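Local coordinates for RNA-dependent RNA polymerase (Farallon virus, PDB 6DX5), which probably replicates and transcribes viral RNA as the full-length protein, of which this N-terminal piece is the viral OTU cysteine protease domain, a deubiquitinase, at residues Asp24-Ile29 with Asp176-Ile181; Tyr44-Thr49 with Arg164-Val169. One frame throughout, in Å; residues are numbered along the deposited sequence.

Interaction 1: residues Asp24-Ile29 with Asp176-Ile181; sequences DFFERI and DALKLI
The ring of Phe26 fits between two leucine methyl groups: Leu178 CD1 lies nearly over one face, 4.1 Å from the Phe26 ring centroid, and Leu180 CD1 lies over the other, 3.8 Å from that centroid but shifted toward Phe26 CE1. Both are CH-pi contacts, and a flat ring fills the slot between them. Strand pairing brings Phe26 CB against Lys179 O; chi1 of -59° then turns the ring so that its edge also meets that oxygen. Beyond the ring, Ile181 lays CG1 along the peptide of Phe25, and Ile181 N gives a nearly straight hydrogen bond to Phe25 O (2.8 Å). On the face that carries Glu27 and Lys179, the CD1 tip of Ile29 rests on the aliphatic stem of Lys179, 3.8 Å from Lys179 CG, while small Ala177 gives Tyr44 and Leu45 of helix 37-47 a shallow seat. On the other face, Arg28 bends at chi2 and chi3 so that NH1 makes a salt bridge to Asp176 OD1 (3.0 Å), its hydrogen bond weak and the guanidinium and carboxylate planes 78° apart; Asp176 OD2 is held by His174 and Val31 N. Backbone bonds make this an antiparallel strand pair at the edge of the OTU-domain sheet.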
# COMPACT_ATOMS: atom_id res chain seq x y z
N ASP A 24 23.65 3.56 8.44
CA ASP A 24 24.43 4.79 8.27
C ASP A 24 23.78 6.03 8.88
O ASP A 24 24.47 7.05 9.01
CB ASP A 24 24.69 5.09 6.78
CG ASP A 24 25.49 3.99 6.03
OD1 ASP A 24 25.28 3.87 4.80
OD2 ASP A 24 26.32 3.26 6.64
N PHE A 25 22.48 6.00 9.20
CA PHE A 25 21.75 7.15 9.74
C PHE A 25 21.02 6.87 11.05
O PHE A 25 20.74 7.82 11.78
CB PHE A 25 20.72 7.68 8.70
CG PHE A 25 21.36 8.19 7.44
CD1 PHE A 25 21.75 9.52 7.33
CD2 PHE A 25 21.67 7.32 6.39
CE1 PHE A 25 22.41 9.98 6.19
CE2 PHE A 25 22.33 7.78 5.22
CZ PHE A 25 22.71 9.11 5.13
N PHE A 26 20.72 5.61 11.38
CA PHE A 26 19.90 5.29 12.53
C PHE A 26 20.54 4.19 13.36
O PHE A 26 21.22 3.29 12.85
CB PHE A 26 18.53 4.77 12.15
CG PHE A 26 17.70 5.72 11.34
CD1 PHE A 26 16.85 6.63 11.97
CD2 PHE A 26 17.71 5.67 9.95
CE1 PHE A 26 16.05 7.50 11.23
CE2 PHE A 26 16.89 6.54 9.19
CZ PHE A 26 16.07 7.46 9.85
N GLU A 27 20.27 4.24 14.65
CA GLU A 27 20.44 3.07 15.48
C GLU A 27 19.08 2.39 15.56
O GLU A 27 18.05 3.06 15.57
CB GLU A 27 21.01 3.45 16.86
CG GLU A 27 20.03 3.51 17.95
CD GLU A 27 20.66 3.67 19.33
OE1 GLU A 27 21.01 4.79 19.71
OE2 GLU A 27 20.80 2.66 20.03
N ARG A 28 19.06 1.08 15.44
CA ARG A 28 17.83 0.32 15.44
C ARG A 28 17.65 -0.33 16.81
O ARG A 28 18.62 -0.88 17.38
CB ARG A 28 17.91 -0.76 14.35
CG ARG A 28 16.65 -1.64 14.26
CD ARG A 28 16.86 -2.92 15.01
NE ARG A 28 17.87 -3.69 14.28
CZ ARG A 28 17.55 -4.52 13.30
NH1 ARG A 28 16.26 -4.67 13.01
NH2 ARG A 28 18.48 -5.19 12.62
N ILE A 29 16.45 -0.23 17.38
CA ILE A 29 16.15 -0.78 18.70
C ILE A 29 15.14 -1.90 18.49
O ILE A 29 14.03 -1.66 17.99
CB ILE A 29 15.63 0.28 19.68
CG1 ILE A 29 16.67 1.39 19.87
CG2 ILE A 29 15.36 -0.35 21.04
CD1 ILE A 29 16.48 2.55 18.95
N ASP A 176 10.64 -2.79 14.05
CA ASP A 176 11.48 -2.31 15.16
C ASP A 176 11.52 -0.78 15.15
O ASP A 176 11.10 -0.13 14.17
CB ASP A 176 12.92 -2.88 15.06
CG ASP A 176 13.02 -4.37 15.41
OD1 ASP A 176 13.82 -5.08 14.72
OD2 ASP A 176 12.36 -4.83 16.42
N ALA A 177 12.09 -0.18 16.22
CA ALA A 177 12.21 1.28 16.31
C ALA A 177 13.53 1.74 15.73
O ALA A 177 14.50 0.97 15.72
CB ALA A 177 12.09 1.73 17.77
N LEU A 178 13.58 2.98 15.22
CA LEU A 178 14.82 3.62 14.73
C LEU A 178 15.04 4.95 15.44
O LEU A 178 14.11 5.75 15.56
CB LEU A 178 14.77 3.92 13.22
CG LEU A 178 14.70 2.74 12.25
CD1 LEU A 178 14.52 3.22 10.86
CD2 LEU A 178 15.99 1.88 12.39
N LYS A 179 16.25 5.21 15.92
CA LYS A 179 16.61 6.54 16.40
C LYS A 179 17.70 7.12 15.52
O LYS A 179 18.63 6.41 15.12
CB LYS A 179 17.06 6.51 17.84
CG LYS A 179 15.87 6.28 18.74
CD LYS A 179 16.22 6.45 20.18
CE LYS A 179 14.92 6.67 20.99
NZ LYS A 179 15.19 6.61 22.47
N LEU A 180 17.56 8.39 15.18
CA LEU A 180 18.52 9.03 14.31
C LEU A 180 19.84 9.21 15.06
O LEU A 180 19.85 9.61 16.23
CB LEU A 180 17.96 10.36 13.84
CG LEU A 180 18.42 10.97 12.53
CD1 LEU A 180 18.22 10.06 11.37
CD2 LEU A 180 17.63 12.22 12.29
N ILE A 181 20.95 8.92 14.38
CA ILE A 181 22.26 8.98 15.04
C ILE A 181 22.64 10.42 15.38
O ILE A 181 23.21 10.68 16.45
CB ILE A 181 23.34 8.32 14.17
CG1 ILE A 181 23.12 6.82 14.02
CG2 ILE A 181 24.72 8.55 14.74
CD1 ILE A 181 24.12 6.19 13.02

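Interaction 2: residues Tyr44-Thr49 with Arg164-Val169; sequences YLFFDT and RAFNIV
The rings of Phe46 and Phe166 meet in an offset edge-to-face pair, the edge of Phe46 turned toward the face of Phe166, with planes 70° apart and centroids separated by 5.4 Å. The nearest atoms are Phe46 CD1 and Phe166 CZ, at 3.5 Å. Leu45 CB approaches the Phe166 ring at its edge, 3.7 Å from Phe166 CD1. Beside it in the chain, Phe46 CD2 lies over the centre of the Phe47 ring; phenylalanine suits this place because its rim serves both Phe166 and Phe47, while its ring also meets Phe42 with nearly parallel planes. Phe46 reaches across because its CG is anti to the backbone N (chi1 -166°). Leucine serves at position 45 because one branch, CD1, reaches the strand: Leu45 CD1 lies a tight 3.1 Å from Asn167 O and 4.1 Å from Ile168 CG1. The contact is wholly apolar between side chains; the Asn167 amide turns to Trp143 NE1 and Val162 O. A bound dithiothreitol, probably from the crystallisation liquor, lies near Phe166. The arrangement is that of a helix packed on the face of a central beta-sheet, here helix 37-47 against strand 166-171 in the OTU-like cysteine protease fold.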
# COMPACT_ATOMS: atom_id res chain seq x y z
N TYR A 44 7.97 2.50 22.07
CA TYR A 44 9.35 2.75 22.49
C TYR A 44 9.79 4.16 22.13
O TYR A 44 10.40 4.86 22.95
CB TYR A 44 10.29 1.72 21.88
CG TYR A 44 11.70 2.03 22.31
CD1 TYR A 44 12.20 1.58 23.53
CD2 TYR A 44 12.53 2.79 21.50
CE1 TYR A 44 13.52 1.88 23.94
CE2 TYR A 44 13.85 3.08 21.89
CZ TYR A 44 14.33 2.63 23.10
OH TYR A 44 15.64 2.92 23.45
N LEU A 45 9.49 4.62 20.89
CA LEU A 45 9.92 5.96 20.50
C LEU A 45 9.11 7.03 21.21
O LEU A 45 9.66 8.05 21.63
CB LEU A 45 9.77 6.18 19.00
CG LEU A 45 10.63 5.23 18.17
CD1 LEU A 45 10.39 5.41 16.67
CD2 LEU A 45 12.08 5.51 18.55
N PHE A 46 7.80 6.81 21.35
CA PHE A 46 6.94 7.88 21.76
C PHE A 46 6.91 8.01 23.28
O PHE A 46 6.90 9.13 23.81
CB PHE A 46 5.52 7.64 21.22
CG PHE A 46 4.60 8.87 21.32
CD1 PHE A 46 4.82 9.99 20.52
CD2 PHE A 46 3.55 8.89 22.21
CE1 PHE A 46 4.01 11.13 20.63
CE2 PHE A 46 2.70 10.01 22.30
CZ PHE A 46 2.93 11.14 21.51
N PHE A 47 6.84 6.87 24.01
CA PHE A 47 6.75 6.86 25.48
C PHE A 47 8.02 6.30 26.15
O PHE A 47 8.00 6.06 27.36
CB PHE A 47 5.56 6.00 25.96
CG PHE A 47 4.19 6.52 25.56
CD1 PHE A 47 3.72 7.76 25.98
CD2 PHE A 47 3.34 5.73 24.78
CE1 PHE A 47 2.44 8.24 25.63
CE2 PHE A 47 2.06 6.20 24.42
CZ PHE A 47 1.61 7.45 24.86
N ASP A 48 9.07 6.01 25.38
CA ASP A 48 10.33 5.49 25.91
C ASP A 48 10.18 4.14 26.58
O ASP A 48 11.05 3.74 27.38
CB ASP A 48 10.98 6.47 26.87
CG ASP A 48 11.13 7.84 26.24
OD1 ASP A 48 11.67 7.93 25.09
OD2 ASP A 48 10.64 8.81 26.86
N THR A 49 9.11 3.40 26.27
CA THR A 49 9.06 2.02 26.72
C THR A 49 8.13 1.22 25.82
O THR A 49 7.04 1.68 25.50
CB THR A 49 8.60 1.91 28.18
OG1 THR A 49 8.49 0.52 28.50
CG2 THR A 49 7.22 2.60 28.43
N ARG A 164 12.35 15.02 12.40
CA ARG A 164 11.31 15.44 13.31
C ARG A 164 10.18 14.40 13.40
O ARG A 164 9.09 14.71 13.89
CB ARG A 164 10.79 16.80 12.86
CG ARG A 164 11.76 17.94 13.15
CD ARG A 164 11.34 18.65 14.45
NE ARG A 164 10.06 19.37 14.31
CZ ARG A 164 9.20 19.59 15.31
NH1 ARG A 164 9.46 19.13 16.53
NH2 ARG A 164 8.06 20.24 15.07
N ALA A 165 10.41 13.18 12.93
CA ALA A 165 9.39 12.15 12.85
C ALA A 165 9.77 10.96 13.73
O ALA A 165 10.89 10.84 14.24
CB ALA A 165 9.21 11.71 11.40
N PHE A 166 8.82 10.05 13.92
CA PHE A 166 9.09 8.78 14.59
C PHE A 166 9.35 7.77 13.50
O PHE A 166 8.49 7.57 12.63
CB PHE A 166 7.90 8.41 15.48
CG PHE A 166 7.66 9.42 16.57
CD1 PHE A 166 8.40 9.37 17.74
CD2 PHE A 166 6.81 10.49 16.35
CE1 PHE A 166 8.25 10.32 18.73
CE2 PHE A 166 6.62 11.45 17.33
CZ PHE A 166 7.33 11.38 18.53
N ASN A 167 10.53 7.18 13.50
CA ASN A 167 10.99 6.36 12.38
C ASN A 167 10.92 4.90 12.81
O ASN A 167 11.46 4.52 13.87
CB ASN A 167 12.44 6.72 11.98
CG ASN A 167 12.54 8.04 11.25
OD1 ASN A 167 12.32 8.11 10.03
ND2 ASN A 167 12.82 9.11 12.00
N ILE A 168 10.30 4.08 11.98
CA ILE A 168 10.13 2.67 12.30
C ILE A 168 10.63 1.88 11.12
O ILE A 168 10.44 2.30 9.97
CB ILE A 168 8.66 2.40 12.63
CG1 ILE A 168 8.31 3.19 13.91
CG2 ILE A 168 8.34 0.91 12.72
CD1 ILE A 168 7.02 2.85 14.49
N VAL A 169 11.36 0.78 11.37
CA VAL A 169 11.84 -0.06 10.28
C VAL A 169 10.96 -1.30 10.25
O VAL A 169 10.53 -1.80 11.29
CB VAL A 169 13.32 -0.44 10.47
CG1 VAL A 169 13.54 -1.20 11.79
CG2 VAL A 169 13.83 -1.30 9.32

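In the fold
Interactions 1 and 2 have centres about 10 Å apart, on the same side of the chain's centre, and share one mixed sheet. Strand 26-29 forms its outermost strand at that end, followed inward by strands 174-180 and 166-171, so the two contacts meet through neighbouring strands: Asp176 N lies 2.9 Å from Val169 O, and Leu178 N 2.9 Å from Asn167 O, both probable hydrogen bonds. Along the chain, strand 26-29 leads into helix 37-47, and strand 166-171 into 174-180; interaction 2 is thus nested within the loop closed by interaction 1. Together they bring early and late parts of the protease domain into one sheet with a helix packed on its face.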